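Local coordinates for protein vacuolar aminopeptidase 1 (Saccharomyces cerevisiae, PDB 5JGF) that removes amino acids, preferably neutral or hydrophobic ones, from the N-termini of peptides in the yeast vacuole as a zinc-dependent dodecameric aminopeptidase, at residues 95-100 against 114-119; 101-106 against 212-217; 128-133 against 240-245; 132-137 against 153-158; 140-145 against 230-235. All coordinates share one frame; numbering follows the deposited sequence.

Contact 1: 95-100 against 114-119; sequences LTVKLK and IAVAPY
Lys100 NZ is gripped from several directions: it gives a weak hydrogen bond to Val116 O at 3.0 Å, donates to a water that also accepts from Val116 N, and forms a salt bridge with Glu181. With CG anti to the carbonyl carbon (chi1 -79°), the lysine chain runs along the opposite backbone, where its CD lies 3.7 Å from Ala115 CB. Val116 O has a further donor in Asn407 of a neighbouring subunit.

In the antiparallel ladder, Thr96 with Tyr119 and Lys98 with Ala117 are hydrogen-bonded pairs, the bond from Lys98 N to Ala117 O measuring 2.8 Å, and Lys100 N extends the series to Ala115 O. Val97 with Pro118 and Leu99 with Val116 are the non-hydrogen-bonded pairs; diagonally between them, Val97 CG1 approaches Val116 CG2 to 3.5 Å. On the opposite face Thr96 CG2 touches Tyr119 CB at 3.6 Å, while the phenol OH bonds Asp93 and Asn297. Lys98 runs alongside Tyr119, but its NZ is held by Asp237 and Asp239.

Leu95 reaches the zinc ligands Glu299 and His438, so this ladder borders the active site. Within the six-stranded antiparallel sheet, strand 96-99 lies between strands 233-242 and 112-119.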
# COMPACT_ATOMS: atom_id res chain seq x y z
N LEU D 95 -18.48 -1.79 -34.92
CA LEU D 95 -17.63 -2.66 -34.12
C LEU D 95 -17.93 -4.10 -34.49
O LEU D 95 -19.09 -4.49 -34.63
CB LEU D 95 -17.88 -2.45 -32.62
CG LEU D 95 -16.86 -1.57 -31.90
CD1 LEU D 95 -16.83 -0.18 -32.52
CD2 LEU D 95 -17.21 -1.49 -30.42
N THR D 96 -16.88 -4.90 -34.65
CA THR D 96 -17.07 -6.29 -35.01
C THR D 96 -15.85 -7.12 -34.63
O THR D 96 -14.97 -6.64 -33.91
CB THR D 96 -17.36 -6.43 -36.54
OG1 THR D 96 -17.75 -7.77 -36.84
CG2 THR D 96 -16.12 -6.08 -37.36
N VAL D 97 -15.82 -8.36 -35.10
CA VAL D 97 -14.71 -9.26 -34.83
C VAL D 97 -14.25 -9.77 -36.19
O VAL D 97 -15.07 -10.23 -36.99
CB VAL D 97 -15.15 -10.44 -33.93
CG1 VAL D 97 -14.03 -11.46 -33.80
CG2 VAL D 97 -15.54 -9.92 -32.56
N LYS D 98 -12.95 -9.68 -36.45
CA LYS D 98 -12.39 -10.09 -37.74
C LYS D 98 -11.60 -11.39 -37.67
O LYS D 98 -10.81 -11.57 -36.75
CB LYS D 98 -11.45 -9.00 -38.26
CG LYS D 98 -12.10 -7.66 -38.57
CD LYS D 98 -12.89 -7.75 -39.86
CE LYS D 98 -13.33 -6.38 -40.35
NZ LYS D 98 -13.99 -6.50 -41.68
N LEU D 99 -11.80 -12.28 -38.63
CA LEU D 99 -11.00 -13.50 -38.64
C LEU D 99 -9.58 -13.03 -38.94
O LEU D 99 -9.38 -12.10 -39.71
CB LEU D 99 -11.45 -14.46 -39.74
CG LEU D 99 -12.38 -15.59 -39.31
CD1 LEU D 99 -13.73 -15.02 -38.91
CD2 LEU D 99 -12.53 -16.58 -40.46
N LYS D 100 -8.59 -13.66 -38.31
CA LYS D 100 -7.20 -13.28 -38.55
C LYS D 100 -6.76 -13.80 -39.92
O LYS D 100 -7.41 -14.66 -40.50
CB LYS D 100 -6.31 -13.86 -37.44
CG LYS D 100 -6.37 -13.05 -36.15
CD LYS D 100 -5.70 -13.78 -34.99
CE LYS D 100 -5.62 -12.89 -33.76
NZ LYS D 100 -5.71 -13.72 -32.51
N ILE D 114 -11.50 -20.69 -33.91
CA ILE D 114 -10.90 -19.89 -34.97
C ILE D 114 -10.23 -18.67 -34.36
O ILE D 114 -10.75 -18.06 -33.43
CB ILE D 114 -11.94 -19.41 -36.02
CG1 ILE D 114 -13.12 -18.72 -35.33
CG2 ILE D 114 -12.40 -20.59 -36.87
CD1 ILE D 114 -14.09 -18.07 -36.30
N ALA D 115 -9.05 -18.34 -34.88
CA ALA D 115 -8.30 -17.19 -34.38
C ALA D 115 -8.92 -15.92 -34.98
O ALA D 115 -9.09 -15.82 -36.19
CB ALA D 115 -6.84 -17.31 -34.78
N VAL D 116 -9.24 -14.97 -34.11
CA VAL D 116 -9.86 -13.72 -34.55
C VAL D 116 -9.25 -12.52 -33.83
O VAL D 116 -8.50 -12.67 -32.87
CB VAL D 116 -11.38 -13.73 -34.27
CG1 VAL D 116 -12.04 -14.90 -34.99
CG2 VAL D 116 -11.65 -13.82 -32.77
N ALA D 117 -9.60 -11.33 -34.29
CA ALA D 117 -9.11 -10.09 -33.70
C ALA D 117 -10.25 -9.09 -33.59
O ALA D 117 -11.19 -9.11 -34.40
CB ALA D 117 -7.98 -9.51 -34.55
N PRO D 118 -10.20 -8.20 -32.60
CA PRO D 118 -11.27 -7.22 -32.45
C PRO D 118 -11.12 -6.04 -33.41
O PRO D 118 -10.01 -5.60 -33.68
CB PRO D 118 -11.12 -6.78 -30.99
CG PRO D 118 -9.62 -6.77 -30.83
CD PRO D 118 -9.19 -8.05 -31.53
N TYR D 119 -12.25 -5.57 -33.93
CA TYR D 119 -12.27 -4.39 -34.80
C TYR D 119 -12.97 -3.39 -33.90
O TYR D 119 -14.19 -3.43 -33.75
CB TYR D 119 -13.11 -4.64 -36.06
CG TYR D 119 -13.25 -3.40 -36.93
CD1 TYR D 119 -12.21 -3.00 -37.77
CD2 TYR D 119 -14.39 -2.60 -36.85
CE1 TYR D 119 -12.32 -1.82 -38.53
CE2 TYR D 119 -14.50 -1.43 -37.60
CZ TYR D 119 -13.46 -1.04 -38.43
OH TYR D 119 -13.58 0.11 -39.17
O HOH W 1 -8.21 -15.33 -31.43

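Contact 2: 101-106 against 212-217; sequences PVSFKD and GKHCIH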
# COMPACT_ATOMS: atom_id res chain seq x y z
N PRO D 101 -5.66 -13.24 -40.46
CA PRO D 101 -5.13 -13.66 -41.77
C PRO D 101 -5.03 -15.18 -41.82
O PRO D 101 -5.29 -15.80 -42.85
CB PRO D 101 -3.77 -12.97 -41.81
CG PRO D 101 -4.06 -11.67 -41.13
CD PRO D 101 -4.89 -12.10 -39.93
N VAL D 102 -4.66 -15.76 -40.69
CA VAL D 102 -4.59 -17.21 -40.55
C VAL D 102 -5.48 -17.47 -39.34
O VAL D 102 -5.09 -17.20 -38.21
CB VAL D 102 -3.16 -17.72 -40.25
CG1 VAL D 102 -3.18 -19.23 -40.02
CG2 VAL D 102 -2.22 -17.38 -41.40
N SER D 103 -6.69 -17.97 -39.58
CA SER D 103 -7.62 -18.22 -38.49
C SER D 103 -7.47 -19.63 -37.94
O SER D 103 -8.09 -19.98 -36.93
CB SER D 103 -9.07 -18.03 -38.95
OG SER D 103 -9.48 -19.10 -39.78
N PHE D 104 -6.65 -20.44 -38.60
CA PHE D 104 -6.45 -21.82 -38.18
C PHE D 104 -5.92 -21.99 -36.76
O PHE D 104 -4.99 -21.29 -36.34
CB PHE D 104 -5.51 -22.53 -39.17
CG PHE D 104 -5.36 -24.01 -38.90
CD1 PHE D 104 -4.53 -24.46 -37.88
CD2 PHE D 104 -6.08 -24.94 -39.64
CE1 PHE D 104 -4.42 -25.82 -37.60
CE2 PHE D 104 -5.98 -26.30 -39.37
CZ PHE D 104 -5.14 -26.75 -38.34
N LYS D 105 -6.52 -22.92 -36.04
CA LYS D 105 -6.10 -23.25 -34.68
C LYS D 105 -6.23 -24.77 -34.54
O LYS D 105 -7.17 -25.36 -35.06
CB LYS D 105 -7.01 -22.60 -33.63
CG LYS D 105 -6.93 -21.08 -33.56
CD LYS D 105 -7.80 -20.55 -32.43
CE LYS D 105 -7.25 -20.92 -31.06
NZ LYS D 105 -5.99 -20.19 -30.73
N ASP D 106 -5.27 -25.39 -33.85
CA ASP D 106 -5.34 -26.83 -33.65
C ASP D 106 -6.54 -27.07 -32.75
O ASP D 106 -6.92 -26.19 -31.97
CB ASP D 106 -4.08 -27.35 -32.94
CG ASP D 106 -2.81 -27.07 -33.72
OD1 ASP D 106 -2.80 -27.33 -34.94
OD2 ASP D 106 -1.83 -26.62 -33.10
N GLY D 212 -4.60 -24.48 -45.42
CA GLY D 212 -3.68 -24.43 -44.31
C GLY D 212 -3.81 -23.15 -43.50
O GLY D 212 -3.48 -23.13 -42.31
N LYS D 213 -4.31 -22.09 -44.13
CA LYS D 213 -4.48 -20.81 -43.44
C LYS D 213 -5.78 -20.77 -42.65
O LYS D 213 -5.93 -20.00 -41.71
CB LYS D 213 -4.44 -19.65 -44.44
CG LYS D 213 -3.08 -19.43 -45.08
CD LYS D 213 -3.07 -18.13 -45.89
CE LYS D 213 -1.67 -17.79 -46.39
NZ LYS D 213 -1.10 -18.85 -47.27
N HIS D 214 -6.73 -21.61 -43.06
CA HIS D 214 -8.03 -21.71 -42.42
C HIS D 214 -8.39 -23.19 -42.47
O HIS D 214 -8.07 -23.86 -43.45
CB HIS D 214 -9.07 -20.89 -43.19
CG HIS D 214 -8.69 -19.46 -43.38
ND1 HIS D 214 -8.70 -18.54 -42.35
CD2 HIS D 214 -8.26 -18.79 -44.47
CE1 HIS D 214 -8.29 -17.37 -42.80
NE2 HIS D 214 -8.01 -17.50 -44.09
N CYS D 215 -9.05 -23.70 -41.44
CA CYS D 215 -9.40 -25.12 -41.43
C CYS D 215 -10.23 -25.45 -42.67
O CYS D 215 -11.02 -24.63 -43.14
CB CYS D 215 -10.19 -25.48 -40.17
SG CYS D 215 -11.80 -24.71 -40.05
N ILE D 216 -10.03 -26.65 -43.18
CA ILE D 216 -10.73 -27.10 -44.38
C ILE D 216 -12.25 -27.02 -44.26
O ILE D 216 -12.93 -26.77 -45.25
CB ILE D 216 -10.31 -28.54 -44.75
CG1 ILE D 216 -10.82 -28.88 -46.15
CG2 ILE D 216 -10.85 -29.54 -43.73
CD1 ILE D 216 -10.26 -27.99 -47.23
N HIS D 217 -12.78 -27.23 -43.06
CA HIS D 217 -14.22 -27.17 -42.85
C HIS D 217 -14.74 -25.77 -43.17
O HIS D 217 -15.75 -25.62 -43.85
CB HIS D 217 -14.57 -27.54 -41.41
O HOH W 2 -7.32 -14.91 -45.03
O HOH W 3 -9.78 -21.87 -39.38
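Ser103 and His214 join the loop between strands 96-99 and 112-119 to the N-terminal end of helix 216-226, whose N-cap is Cys215. The serine hydroxyl occupies the position between backbone N and carbonyl carbon (chi1 74°), which puts OG at the edge of the imidazole, 2.7 Å from His214 ND1; either atom could be the donor. The ring itself is swung back toward the loop, its CG anti to the carbonyl carbon (chi1 -55°), and CE1 comes within 3.4 Å of Pro101 O. Beyond it, NE2 shares a water with Pro101 O, so both ring nitrogens are engaged. Without the imidazole, as with an alanine at this histidine position, the Ser103 hydroxyl would probably lack its ring partner and the water its link between the ring and Pro101 O.

Phe104 reaches the other way. Its backbone N donates to Lys213 O from above the carbonyl plane, at 3.2 Å, and its ring reaches toward the cap, where Cys215 N lies at the ring edge. Val102 CG1 packs 3.3 Å from the same Lys213 O, while Val102 N bonds His361 of a neighbouring subunit. A second water bridges Ser103 OG, at 2.8 Å, to Cys215 N, at 2.9 Å.

Contact 3: 128-133 against 240-245; sequences LDRDLG and LFDVQK
Phe241 lays one face of its ring over Gly133, whose carbonyl O stands 3.8 Å above the plane, over the ring centre. At CB the side chain turns CG between the backbone N and the carbonyl carbon (chi1 47°), folding the ring back over the partner strand. CG is 4.1 Å from Gly133 O; CE1 passes Gly133 CA and nears Thr156 OG1, CE2 reaches Gly135 N, and CZ at the tip lies 3.8 Å from Gly133 C. Replacing this ring by an alanine is likely to open a gap over the Gly133 peptide and leave Thr156 without its aromatic neighbour.

Strands 132-140 and 233-242 are antiparallel neighbours in the six-stranded sheet: Gly133 and Phe241 exchange two backbone bonds, and Val243 N bonds Asp131 O. Val243 CG1 presses to 3.3 Å from Gly133 N, where any CB at Gly133 would collide.

Where strand 233-242 ends, Asp242 OD1 accepts from Gln244 N at 2.8 Å in an Asx turn. Arg130 NE bonds Leu126 O, and NH1 bonds Asp129 O of a neighbouring subunit; NH1 stays 4.3 Å from Asp242 OD2, too far for a salt bridge, and a water accepting from it donates to Asp242 OD2, at 2.6 Å, and Gln244 OE1.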
# COMPACT_ATOMS: atom_id res chain seq x y z
N LEU D 128 -19.76 -12.10 -25.04
CA LEU D 128 -19.79 -13.47 -24.54
C LEU D 128 -21.20 -14.04 -24.65
O LEU D 128 -22.19 -13.32 -24.47
CB LEU D 128 -19.38 -13.52 -23.07
CG LEU D 128 -17.96 -13.10 -22.70
CD1 LEU D 128 -17.81 -13.16 -21.19
CD2 LEU D 128 -16.95 -14.00 -23.38
N ASP D 129 -21.28 -15.33 -24.94
CA ASP D 129 -22.56 -16.01 -25.01
C ASP D 129 -23.57 -15.37 -25.95
O ASP D 129 -24.76 -15.25 -25.63
CB ASP D 129 -23.14 -16.13 -23.60
CG ASP D 129 -22.17 -16.82 -22.65
OD1 ASP D 129 -21.23 -17.48 -23.14
OD2 ASP D 129 -22.35 -16.72 -21.41
N ARG D 130 -23.08 -14.95 -27.11
CA ARG D 130 -23.91 -14.35 -28.15
C ARG D 130 -23.78 -15.27 -29.37
O ARG D 130 -22.69 -15.78 -29.64
CB ARG D 130 -23.38 -12.95 -28.50
CG ARG D 130 -23.41 -11.96 -27.34
CD ARG D 130 -24.81 -11.38 -27.10
NE ARG D 130 -24.80 -10.41 -26.01
CZ ARG D 130 -25.82 -9.59 -25.73
NH1 ARG D 130 -26.93 -9.63 -26.45
NH2 ARG D 130 -25.71 -8.73 -24.72
N ASP D 131 -24.88 -15.50 -30.08
CA ASP D 131 -24.87 -16.36 -31.27
C ASP D 131 -24.19 -15.60 -32.40
O ASP D 131 -24.73 -14.61 -32.90
CB ASP D 131 -26.30 -16.70 -31.69
CG ASP D 131 -27.02 -17.60 -30.69
OD1 ASP D 131 -26.53 -17.77 -29.55
OD2 ASP D 131 -28.09 -18.12 -31.05
N LEU D 132 -23.02 -16.08 -32.84
CA LEU D 132 -22.28 -15.39 -33.88
C LEU D 132 -22.27 -16.06 -35.25
O LEU D 132 -21.92 -17.23 -35.39
CB LEU D 132 -20.82 -15.20 -33.44
CG LEU D 132 -20.61 -14.50 -32.09
CD1 LEU D 132 -19.11 -14.38 -31.82
CD2 LEU D 132 -21.27 -13.11 -32.11
N GLY D 133 -22.65 -15.29 -36.27
CA GLY D 133 -22.64 -15.79 -37.63
C GLY D 133 -21.35 -15.32 -38.25
O GLY D 133 -20.60 -14.55 -37.64
N LEU D 240 -17.32 -11.73 -37.67
CA LEU D 240 -18.15 -12.58 -36.83
C LEU D 240 -19.08 -11.52 -36.27
O LEU D 240 -18.63 -10.45 -35.85
CB LEU D 240 -17.35 -13.23 -35.70
CG LEU D 240 -16.48 -14.42 -36.07
CD1 LEU D 240 -16.02 -15.10 -34.78
CD2 LEU D 240 -17.27 -15.41 -36.94
N PHE D 241 -20.38 -11.79 -36.28
CA PHE D 241 -21.36 -10.81 -35.82
C PHE D 241 -22.56 -11.49 -35.18
O PHE D 241 -22.81 -12.67 -35.41
CB PHE D 241 -21.81 -9.97 -37.01
CG PHE D 241 -22.17 -10.80 -38.21
CD1 PHE D 241 -23.39 -11.47 -38.27
CD2 PHE D 241 -21.26 -10.96 -39.25
CE1 PHE D 241 -23.70 -12.30 -39.36
CE2 PHE D 241 -21.55 -11.79 -40.34
CZ PHE D 241 -22.77 -12.46 -40.39
N ASP D 242 -23.32 -10.72 -34.40
CA ASP D 242 -24.51 -11.23 -33.73
C ASP D 242 -25.60 -11.49 -34.78
O ASP D 242 -25.93 -10.60 -35.56
CB ASP D 242 -25.03 -10.20 -32.72
CG ASP D 242 -26.04 -10.78 -31.75
OD1 ASP D 242 -26.70 -11.78 -32.09
OD2 ASP D 242 -26.19 -10.22 -30.64
N VAL D 243 -26.15 -12.70 -34.80
CA VAL D 243 -27.20 -13.04 -35.75
C VAL D 243 -28.60 -12.85 -35.20
O VAL D 243 -29.57 -13.21 -35.86
CB VAL D 243 -27.09 -14.51 -36.24
CG1 VAL D 243 -25.81 -14.70 -37.02
CG2 VAL D 243 -27.16 -15.46 -35.06
N GLN D 244 -28.72 -12.31 -33.99
CA GLN D 244 -30.06 -12.10 -33.43
C GLN D 244 -30.73 -10.92 -34.13
O GLN D 244 -30.26 -9.79 -34.07
CB GLN D 244 -30.00 -11.83 -31.92
CG GLN D 244 -31.39 -11.63 -31.30
CD GLN D 244 -31.34 -11.40 -29.80
OE1 GLN D 244 -30.36 -10.89 -29.27
NE2 GLN D 244 -32.43 -11.74 -29.12
N LYS D 245 -31.84 -11.21 -34.81
CA LYS D 245 -32.57 -10.18 -35.53
C LYS D 245 -33.09 -9.10 -34.59
O LYS D 245 -33.45 -9.39 -33.44
CB LYS D 245 -33.73 -10.81 -36.30
CG LYS D 245 -34.53 -9.84 -37.15
CD LYS D 245 -35.59 -10.57 -37.97
CE LYS D 245 -36.52 -9.59 -38.66
NZ LYS D 245 -36.46 -9.71 -40.14
O HOH W 4 -27.69 -11.13 -28.75
O HOH W 5 -27.24 -13.89 -30.50

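Contact 4: 132-137 against 153-158; sequences LGIGGR and VDSTPL
Ser155 points its hydroxyl at the backbone of strand 132-140, where Ile134 N donates to OG at 2.9 Å with an angle of 164°. The group is set there by chi1 of 72°, which holds OG between the backbone N and the carbonyl carbon. The same hydroxyl donates onward to Leu158 O at 2.8 Å, reaching it nearly end-on to the carbonyl. Ile134 answers with its CG2 branch, which rests 3.8 Å from Ser155 CB, while its longer branch leads away toward Leu238 and Leu240 of strand 233-242.

Asp154 is turned differently, back on its own chain. Its OD2 accepts from Thr156 OG1 on the syn side at 2.7 Å and from Thr156 N well above the carboxylate plane, making an Asx turn just before the cis peptide of Pro157. Val153, by contrast, curls CG2 over Gly136 O at 3.7 Å and packs against Leu225 and Ala226 of helix 216-226.

Glycines face Asp154 and Val153: Gly136 pairs with Val153 through two backbone bonds, and Gly135, the partner of Asp154, brings its CA within 3.1 Å of Val153 O, where a CB would clash. This is the end of the hairpin 132-140/149-154. As the regular pairing runs out, the serine hydroxyl accepts the Ile134 N-H that a strand carbonyl would otherwise meet, so a buried amide and a buried hydroxyl are satisfied together while the chain turns away.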
# COMPACT_ATOMS: atom_id res chain seq x y z
N LEU D 132 -23.02 -16.08 -32.84
CA LEU D 132 -22.28 -15.39 -33.88
C LEU D 132 -22.27 -16.06 -35.25
O LEU D 132 -21.92 -17.23 -35.39
CB LEU D 132 -20.82 -15.20 -33.44
CG LEU D 132 -20.61 -14.50 -32.09
CD1 LEU D 132 -19.11 -14.38 -31.82
CD2 LEU D 132 -21.27 -13.11 -32.11
N GLY D 133 -22.65 -15.29 -36.27
CA GLY D 133 -22.64 -15.79 -37.63
C GLY D 133 -21.35 -15.32 -38.25
O GLY D 133 -20.60 -14.55 -37.64
N ILE D 134 -21.06 -15.78 -39.46
CA ILE D 134 -19.84 -15.37 -40.15
C ILE D 134 -20.22 -14.85 -41.53
O ILE D 134 -21.17 -15.34 -42.14
CB ILE D 134 -18.84 -16.54 -40.27
CG1 ILE D 134 -17.52 -16.05 -40.87
CG2 ILE D 134 -19.45 -17.68 -41.10
CD1 ILE D 134 -16.38 -17.06 -40.76
N GLY D 135 -19.51 -13.84 -42.00
CA GLY D 135 -19.83 -13.30 -43.31
C GLY D 135 -18.82 -12.28 -43.75
O GLY D 135 -17.97 -11.85 -42.97
N GLY D 136 -18.90 -11.88 -45.02
CA GLY D 136 -17.96 -10.91 -45.52
C GLY D 136 -17.62 -11.12 -46.98
O GLY D 136 -18.38 -11.74 -47.73
N ARG D 137 -16.45 -10.61 -47.36
CA ARG D 137 -15.99 -10.69 -48.74
C ARG D 137 -15.00 -11.81 -49.02
O ARG D 137 -14.04 -12.01 -48.26
CB ARG D 137 -15.36 -9.35 -49.12
CG ARG D 137 -14.93 -9.23 -50.57
CD ARG D 137 -14.26 -7.89 -50.82
NE ARG D 137 -14.18 -7.58 -52.24
CZ ARG D 137 -13.64 -6.47 -52.73
NH1 ARG D 137 -13.62 -6.28 -54.05
NH2 ARG D 137 -13.12 -5.56 -51.92
N VAL D 153 -20.56 -13.46 -48.65
CA VAL D 153 -21.19 -14.61 -48.02
C VAL D 153 -21.75 -14.21 -46.66
O VAL D 153 -21.34 -13.21 -46.07
CB VAL D 153 -20.20 -15.78 -47.86
CG1 VAL D 153 -19.79 -16.29 -49.23
CG2 VAL D 153 -18.97 -15.32 -47.08
N ASP D 154 -22.70 -15.00 -46.16
CA ASP D 154 -23.35 -14.71 -44.88
C ASP D 154 -24.00 -16.00 -44.37
O ASP D 154 -24.85 -16.57 -45.04
CB ASP D 154 -24.41 -13.63 -45.12
CG ASP D 154 -25.20 -13.30 -43.88
OD1 ASP D 154 -26.21 -12.56 -44.01
OD2 ASP D 154 -24.83 -13.75 -42.78
N SER D 155 -23.59 -16.45 -43.19
CA SER D 155 -24.13 -17.68 -42.62
C SER D 155 -25.52 -17.54 -42.02
O SER D 155 -26.20 -18.54 -41.79
CB SER D 155 -23.18 -18.25 -41.56
OG SER D 155 -23.21 -17.46 -40.38
N THR D 156 -25.93 -16.31 -41.74
CA THR D 156 -27.24 -16.05 -41.14
C THR D 156 -28.31 -16.92 -41.81
O THR D 156 -28.37 -17.00 -43.03
CB THR D 156 -27.63 -14.57 -41.30
OG1 THR D 156 -26.58 -13.75 -40.78
CG2 THR D 156 -28.93 -14.27 -40.56
N PRO D 157 -29.20 -17.55 -41.02
CA PRO D 157 -29.33 -17.52 -39.55
C PRO D 157 -28.43 -18.46 -38.75
O PRO D 157 -28.51 -18.50 -37.53
CB PRO D 157 -30.79 -17.88 -39.36
CG PRO D 157 -30.97 -18.96 -40.40
CD PRO D 157 -30.29 -18.35 -41.62
N LEU D 158 -27.56 -19.21 -39.42
CA LEU D 158 -26.69 -20.14 -38.70
C LEU D 158 -25.58 -19.46 -37.90
O LEU D 158 -24.74 -18.77 -38.47
CB LEU D 158 -26.05 -21.15 -39.66
CG LEU D 158 -25.06 -22.12 -39.00
CD1 LEU D 158 -25.81 -23.04 -38.04
CD2 LEU D 158 -24.34 -22.95 -40.06

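Contact 5: 140-145 against 230-235; sequences YKKKGT and VSELIQ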
# COMPACT_ATOMS: atom_id res chain seq x y z
N TYR D 140 -11.91 -14.69 -55.17
CA TYR D 140 -11.65 -15.97 -55.80
C TYR D 140 -11.24 -15.84 -57.26
O TYR D 140 -11.38 -14.78 -57.87
CB TYR D 140 -12.87 -16.89 -55.69
CG TYR D 140 -14.08 -16.42 -56.49
CD1 TYR D 140 -14.93 -15.44 -55.99
CD2 TYR D 140 -14.35 -16.95 -57.75
CE1 TYR D 140 -16.04 -15.01 -56.72
CE2 TYR D 140 -15.45 -16.53 -58.49
CZ TYR D 140 -16.29 -15.56 -57.97
OH TYR D 140 -17.38 -15.14 -58.70
N LYS D 141 -10.73 -16.93 -57.81
CA LYS D 141 -10.29 -16.98 -59.19
C LYS D 141 -10.78 -18.29 -59.79
O LYS D 141 -10.31 -19.36 -59.41
CB LYS D 141 -8.76 -16.89 -59.25
CG LYS D 141 -8.15 -16.96 -60.63
CD LYS D 141 -6.71 -16.46 -60.61
CE LYS D 141 -5.83 -17.27 -59.67
NZ LYS D 141 -4.45 -16.72 -59.60
N LYS D 142 -11.74 -18.20 -60.70
CA LYS D 142 -12.29 -19.40 -61.33
C LYS D 142 -11.20 -20.23 -61.98
O LYS D 142 -10.31 -19.69 -62.65
CB LYS D 142 -13.36 -19.03 -62.36
CG LYS D 142 -14.64 -18.44 -61.77
CD LYS D 142 -15.26 -19.36 -60.71
CE LYS D 142 -15.70 -20.70 -61.28
NZ LYS D 142 -16.28 -21.59 -60.23
N LYS D 143 -11.26 -21.54 -61.77
CA LYS D 143 -10.29 -22.46 -62.33
C LYS D 143 -10.10 -22.23 -63.83
O LYS D 143 -11.07 -22.06 -64.56
CB LYS D 143 -10.74 -23.90 -62.07
CG LYS D 143 -9.77 -24.97 -62.56
CD LYS D 143 -10.23 -26.36 -62.15
CE LYS D 143 -9.23 -27.42 -62.61
NZ LYS D 143 -9.61 -28.78 -62.14
N GLY D 144 -8.85 -22.21 -64.26
CA GLY D 144 -8.56 -22.00 -65.67
C GLY D 144 -8.48 -20.55 -66.11
O GLY D 144 -8.35 -20.27 -67.30
N THR D 145 -8.57 -19.63 -65.16
CA THR D 145 -8.51 -18.20 -65.48
C THR D 145 -7.54 -17.46 -64.56
O THR D 145 -6.97 -18.05 -63.64
CB THR D 145 -9.89 -17.54 -65.35
OG1 THR D 145 -10.28 -17.50 -63.97
CG2 THR D 145 -10.93 -18.32 -66.14
N VAL D 230 -13.18 -24.71 -53.47
CA VAL D 230 -12.18 -24.33 -52.48
C VAL D 230 -10.88 -23.91 -53.17
O VAL D 230 -10.25 -22.93 -52.78
CB VAL D 230 -11.89 -25.49 -51.49
CG1 VAL D 230 -10.69 -25.15 -50.61
CG2 VAL D 230 -13.12 -25.74 -50.62
N SER D 231 -10.48 -24.65 -54.20
CA SER D 231 -9.25 -24.35 -54.94
C SER D 231 -9.27 -22.94 -55.52
O SER D 231 -8.21 -22.35 -55.77
CB SER D 231 -9.05 -25.36 -56.07
OG SER D 231 -10.10 -25.27 -57.02
N GLU D 232 -10.46 -22.40 -55.74
CA GLU D 232 -10.60 -21.07 -56.32
C GLU D 232 -10.49 -19.92 -55.32
O GLU D 232 -10.35 -18.77 -55.71
CB GLU D 232 -11.93 -20.99 -57.08
CG GLU D 232 -12.08 -22.11 -58.11
CD GLU D 232 -13.40 -22.06 -58.86
OE1 GLU D 232 -14.46 -22.03 -58.20
OE2 GLU D 232 -13.37 -22.06 -60.10
N LEU D 233 -10.55 -20.23 -54.03
CA LEU D 233 -10.45 -19.20 -53.00
C LEU D 233 -9.01 -18.69 -52.88
O LEU D 233 -8.08 -19.47 -52.72
CB LEU D 233 -10.90 -19.75 -51.64
CG LEU D 233 -12.33 -20.29 -51.52
CD1 LEU D 233 -12.53 -20.86 -50.12
CD2 LEU D 233 -13.34 -19.19 -51.80
N ILE D 234 -8.84 -17.36 -52.95
CA ILE D 234 -7.52 -16.75 -52.85
C ILE D 234 -7.31 -15.92 -51.58
O ILE D 234 -6.20 -15.87 -51.05
CB ILE D 234 -7.21 -15.86 -54.08
CG1 ILE D 234 -6.59 -16.71 -55.18
CG2 ILE D 234 -6.26 -14.73 -53.72
CD1 ILE D 234 -7.53 -17.00 -56.30
N GLN D 235 -8.36 -15.25 -51.12
CA GLN D 235 -8.30 -14.44 -49.90
C GLN D 235 -9.70 -14.14 -49.39
O GLN D 235 -10.69 -14.36 -50.09
CB GLN D 235 -7.57 -13.11 -50.16
CG GLN D 235 -6.12 -13.08 -49.69
CD GLN D 235 -5.95 -13.56 -48.26
OE1 GLN D 235 -6.87 -13.43 -47.44
NE2 GLN D 235 -4.79 -14.11 -47.94
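Lys142 and Glu232 form the charged part of the contact, a salt bridge of 2.8 Å between NZ and OE1 that uses the syn lone pair of the carboxylate. Two bends in the lysine chain, at chi2 and chi3, fold the ammonium back to this oxygen, which also accepts from Glu229 N. Lys141 instead pairs with Glu391 of a neighbouring subunit.

Among backbone hydrogen bonds, Lys143 N meets Glu232 OE2 at 2.7 Å on the anti lone pair, so the carboxylate is pinned through both oxygens and its rotation is limited. Lys141 N donates to Glu232 O at 2.8 Å. Lys142 to Thr145 form a type II turn, its weak Thr145 N to Lys142 O bond reinforced by Thr145 OG1 on Lys142 O at 2.6 Å.

Among the non-bonded contacts, Tyr140 CB lies 3.1 Å from Glu232 O and its ring continues to Ala151 of strand 149-154. The 3-10 turn 230-232 leads from helix 216-226 into strand 233-242, where Ile234 and Gln235 face Leu139 in a classic beta bulge.

Contacts 1, 3 and 4 are buried within one antiparallel sheet. Contact 5 lies at the outer end of the same sheet and contact 2 in the loops beside it; their centres are about 29 and 28 Å from the chain centre, and both are only partly buried. Strand 132-140 serves both contact 3 and contact 4, which share Leu132 and Gly133. Strand 233-242 connects contact 3 with contact 5 and adjoins contact 1, where Val97 O meets Leu240 N. Backbone ladders prevail inside, with glycines in contacts 3 and 4 and lysine charges paired in contact 1, whereas a histidine-serine pair with waters or a salt bridge fixes the outer loops. Contacts 1, 2 and 5 touch one neighbouring subunit; contact 3 meets another.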